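Local structure of hypothetical protein UNP Q5LQD5_SILPO (2IMH) at residues A21-S25 / L26-G30; D139-F142 / E143-L146. The protein is of unknown function and belongs to the DUF1028 family of uncharacterised proteins. One frame throughout, in Å; residues are numbered along the deposited sequence. Where two conformers were deposited one is given.

Contact 1 (A21-S25 / L26-G30)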
loop_
_atom_site.group_PDB
_atom_site.type_symbol
_atom_site.label_atom_id
_atom_site.label_comp_id
_atom_site.label_asym_id
_atom_site.label_seq_id
_atom_site.Cartn_x
_atom_site.Cartn_y
_atom_site.Cartn_z
ATOM N N ALA A 21 -4.766 -1.079 -0.686
ATOM C CA ALA A 21 -5.423 -0.970 -1.997
ATOM C C ALA A 21 -6.622 -1.884 -2.059
ATOM O O ALA A 21 -6.727 -2.851 -1.296
ATOM C CB ALA A 21 -4.444 -1.348 -3.106
ATOM N N ALA A 22 -7.517 -1.591 -2.988
ATOM C CA ALA A 22 -8.653 -2.467 -3.241
ATOM C C ALA A 22 -9.033 -2.303 -4.703
ATOM O O ALA A 22 -8.836 -1.226 -5.275
ATOM C CB ALA A 22 -9.823 -2.129 -2.313
ATOM N N THR A 23 -9.499 -3.394 -5.318
ATOM C CA THR A 23 -10.005 -3.338 -6.687
ATOM C C THR A 23 -11.258 -4.161 -6.863
ATOM O O THR A 23 -11.607 -4.993 -6.017
ATOM C CB THR A 23 -9.023 -3.919 -7.733
ATOM O OG1 THR A 23 -8.883 -5.332 -7.531
ATOM C CG2 THR A 23 -7.654 -3.217 -7.718
ATOM N N GLY A 24 -11.929 -3.945 -7.996
ATOM C CA GLY A 24 -13.014 -4.833 -8.377
ATOM C C GLY A 24 -12.541 -6.078 -9.123
ATOM O O GLY A 24 -13.315 -6.667 -9.892
ATOM N N SER A 25 -11.287 -6.481 -8.890
ATOM C CA SER A 25 -10.706 -7.676 -9.489
ATOM C C SER A 25 -9.900 -8.473 -8.450
ATOM O O SER A 25 -9.983 -8.188 -7.254
ATOM C CB SER A 25 -9.840 -7.293 -10.694
ATOM O OG SER A 25 -9.522 -8.425 -11.498
ATOM N N LEU A 26 -9.125 -9.452 -8.903
ATOM C CA LEU A 26 -8.409 -10.372 -7.994
ATOM C C LEU A 26 -7.030 -9.861 -7.609
ATOM O O LEU A 26 -6.408 -9.115 -8.357
ATOM C CB LEU A 26 -8.237 -11.734 -8.662
ATOM C CG LEU A 26 -9.485 -12.371 -9.263
ATOM C CD1 LEU A 26 -9.112 -13.733 -9.838
ATOM C CD2 LEU A 26 -10.644 -12.494 -8.239
ATOM N N CYS A 27 -6.543 -10.305 -6.448
ATOM C CA CYS A 27 -5.119 -10.249 -6.163
ATOM C C CYS A 27 -4.521 -8.840 -6.192
ATOM O O CYS A 27 -3.357 -8.677 -6.559
ATOM C CB CYS A 27 -4.348 -11.149 -7.144
ATOM S SG CYS A 27 -4.836 -12.903 -7.108
ATOM N N VAL A 28 -5.292 -7.824 -5.796
ATOM C CA VAL A 28 -4.725 -6.467 -5.752
ATOM C C VAL A 28 -3.370 -6.379 -5.032
ATOM O O VAL A 28 -2.467 -5.679 -5.481
ATOM C CB VAL A 28 -5.705 -5.421 -5.157
ATOM C CG1 VAL A 28 -6.059 -5.757 -3.694
ATOM C CG2 VAL A 28 -5.128 -4.000 -5.296
ATOM N N GLY A 29 -3.216 -7.074 -3.904
ATOM C CA GLY A 29 -1.927 -7.005 -3.180
ATOM C C GLY A 29 -0.752 -7.463 -4.043
ATOM O O GLY A 29 0.326 -6.876 -3.992
ATOM N N GLY A 30 -0.971 -8.510 -4.829
ATOM C CA GLY A 30 0.044 -9.069 -5.706
ATOM C C GLY A 30 0.391 -8.151 -6.857
ATOM O O GLY A 30 1.560 -8.030 -7.241
HETATM O O HOH W 1 -6.594 -6.388 -8.625
#
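Val28 and Thr23 meet methyl to methyl, and their first torsions explain how. Val28 has CG1 between its backbone N and carbonyl carbon (chi1 62°), which leaves CG2 trans to N and turned back to the strand, where it lies 3.5 Å from Ala21 CB and 3.6 Å from Thr23 CG2. In Thr23 the hydroxyl sits between N and the carbonyl carbon (chi1 67°), leaving CG2 opposite the carbonyl carbon as the apolar branch offered to Val28. The two side chains run antiparallel to one another, so they touch along their flanks.

The hydroxyl works on the turn instead. Ser25 N donates to Thr23 OG1 over 3.0 Å with an N-H...O angle of 152°; a threonine oxygen accepting from the backbone N two residues on is an ST turn. A water 2.7 Å from Thr23 OG1 donates to Leu26 O, also at 2.7 Å, and so bridges the side chain to the far limb of the turn. A valine in place of Thr23 would probably leave Ser25 N without its side-chain acceptor and the water without one of its two mates, freeing the turn to shift.

Ser165 closes the arrangement from the neighbouring strand: its OG hydrogen-bonds with both Ser25 O and Val28 N, and more weakly with Thr23 OG1. Cys27, at the N-cap position, adopts a left-handed backbone conformation just before the chain enters the short helix. The whole is a strand-turn-helix connection, in which an ST turn ends strand 16-23 and the first helical residue of 28-32 folds back onto that strand.

Contact 2 (D139-F142 / E143-L146)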
loop_
_atom_site.group_PDB
_atom_site.type_symbol
_atom_site.label_atom_id
_atom_site.label_comp_id
_atom_site.label_asym_id
_atom_site.label_seq_id
_atom_site.Cartn_x
_atom_site.Cartn_y
_atom_site.Cartn_z
ATOM N N ASP A 139 -7.079 9.646 13.900
ATOM C CA ASP A 139 -6.061 9.654 14.947
ATOM C C ASP A 139 -5.758 8.230 15.441
ATOM O O ASP A 139 -5.145 8.034 16.499
ATOM C CB ASP A 139 -6.454 10.597 16.099
ATOM C CG ASP A 139 -7.705 10.137 16.847
ATOM O OD1 ASP A 139 -8.252 9.050 16.536
ATOM O OD2 ASP A 139 -8.148 10.873 17.766
ATOM N N LEU A 140 -6.170 7.240 14.655
ATOM C CA LEU A 140 -5.947 5.843 15.012
ATOM C C LEU A 140 -4.507 5.428 14.683
ATOM O O LEU A 140 -3.733 6.240 14.165
ATOM C CB LEU A 140 -6.962 4.945 14.298
ATOM C CG LEU A 140 -8.448 5.264 14.527
ATOM C CD1 LEU A 140 -9.324 4.268 13.776
ATOM C CD2 LEU A 140 -8.811 5.304 16.019
ATOM N N THR A 141 -4.154 4.186 15.008
ATOM C CA THR A 141 -2.834 3.630 14.677
ATOM C C THR A 141 -2.687 3.629 13.151
ATOM O O THR A 141 -3.690 3.554 12.441
ATOM C CB THR A 141 -2.665 2.184 15.219
ATOM O OG1 THR A 141 -3.606 1.310 14.586
ATOM C CG2 THR A 141 -2.884 2.125 16.728
ATOM N N PHE A 142 -1.448 3.741 12.672
ATOM C CA PHE A 142 -1.138 3.845 11.234
ATOM C C PHE A 142 -1.936 2.859 10.385
ATOM O O PHE A 142 -2.574 3.245 9.402
ATOM C CB PHE A 142 0.362 3.632 11.049
ATOM C CG PHE A 142 0.856 3.748 9.629
ATOM C CD1 PHE A 142 0.622 4.891 8.876
ATOM C CD2 PHE A 142 1.627 2.744 9.080
ATOM C CE1 PHE A 142 1.128 5.005 7.582
ATOM C CE2 PHE A 142 2.140 2.852 7.784
ATOM C CZ PHE A 142 1.877 3.969 7.035
ATOM N N GLU A 143 -1.914 1.586 10.775
ATOM C CA GLU A 143 -2.608 0.537 10.012
ATOM C C GLU A 143 -4.112 0.772 9.907
ATOM O O GLU A 143 -4.710 0.526 8.863
ATOM C CB GLU A 143 -2.348 -0.822 10.649
ATOM C CG GLU A 143 -0.882 -1.238 10.613
ATOM C CD GLU A 143 -0.019 -0.654 11.734
ATOM O OE1 GLU A 143 -0.510 0.135 12.578
ATOM O OE2 GLU A 143 1.181 -0.999 11.766
ATOM N N ARG A 144 -4.717 1.240 10.996
ATOM C CA ARG A 144 -6.146 1.516 11.014
ATOM C C ARG A 144 -6.493 2.751 10.201
ATOM O O ARG A 144 -7.617 2.868 9.715
ATOM C CB ARG A 144 -6.675 1.647 12.456
ATOM C CG ARG A 144 -6.627 0.340 13.248
ATOM C CD ARG A 144 -7.079 0.567 14.711
ATOM N NE ARG A 144 -8.528 0.801 14.782
ATOM C CZ ARG A 144 -9.188 1.282 15.841
ATOM N NH1 ARG A 144 -8.549 1.595 16.971
ATOM N NH2 ARG A 144 -10.511 1.448 15.767
ATOM N N ARG A 145 -5.531 3.667 10.059
ATOM C CA ARG A 145 -5.708 4.848 9.205
ATOM C C ARG A 145 -5.797 4.411 7.748
ATOM O O ARG A 145 -6.631 4.910 6.990
ATOM C CB ARG A 145 -4.551 5.839 9.398
ATOM C CG ARG A 145 -4.811 6.874 10.484
ATOM C CD ARG A 145 -3.592 7.160 11.340
ATOM N NE ARG A 145 -2.441 7.709 10.618
ATOM C CZ ARG A 145 -1.196 7.673 11.084
ATOM N NH1 ARG A 145 -0.203 8.185 10.379
ATOM N NH2 ARG A 145 -0.938 7.112 12.256
ATOM N N LEU A 146 -4.931 3.463 7.370
ATOM C CA LEU A 146 -4.950 2.899 6.020
ATOM C C LEU A 146 -6.282 2.220 5.771
ATOM O O LEU A 146 -6.915 2.439 4.740
ATOM C CB LEU A 146 -3.787 1.923 5.812
ATOM C CG LEU A 146 -2.374 2.533 5.794
ATOM C CD1 LEU A 146 -1.332 1.416 5.858
ATOM C CD2 LEU A 146 -2.149 3.442 4.565
HETATM O O HOH W 2 -6.065 2.669 17.046
#
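At the N-terminus of helix 142-155, Phe142 and Arg145 meet ring edge to guanidinium face: Phe142 CD1 stands 3.7 Å above the Arg145 guanidinium plane, displaced toward its rim, and the two planes are 65° apart. One face of the Phe142 ring carries Leu146 CD1, 4.2 Å above it and again off-centre. Arg145 was deposited in two conformers, so its side-chain contacts hold for the one described; there Leu140 O lies in the guanidinium plane at its edge and takes a weak bond from Arg145 NH2 over 3.5 Å. A third flat group, the Arg144 guanidinium, has Leu140 CD1 3.5 Å above one face.

These pairings decorate the first turn of the helix, with Thr141 at the N-cap position. The helical pattern is set by Arg145 N donating to Thr141 O at 3.0 Å and Leu146 N to Phe142 O at 3.1 Å. Phe142 CG is trans to the backbone N (chi1 -178°), which carries the ring away from the solvent-facing loop; there it also packs on Ala9, Val170 and Phe135, between the six-stranded sheet and helix 126-137. Thr141 and Arg144 instead touch Tyr197 of helix 189-200. Thr141 OG1 rests beside the aliphatic part of Arg144, and a single water accepts from both Arg144 NH1, at 2.7 Å, and Thr141 N.

Overall arrangement
Both contacts are partly buried local structures at the start of a helix, and both lean on the six-stranded sheet through strands 4-11 and 165-172. Their centres are 20 Å apart and their nearest atoms about 7 Å, so they do not touch. Contact 1 belongs to the sheet itself: it includes the end of strand 16-23, and its buried part consists of small aliphatic groups beside a turn held by hydroxyls and water. Contact 2 packs a helix onto that sheet, with buried Phe142 and Leu146 inward and an exposed side of Leu140, Thr141 and Arg144; its polar chemistry is largely that of two arginines, Arg144 on this side and Arg145 beside the Phe142 ring.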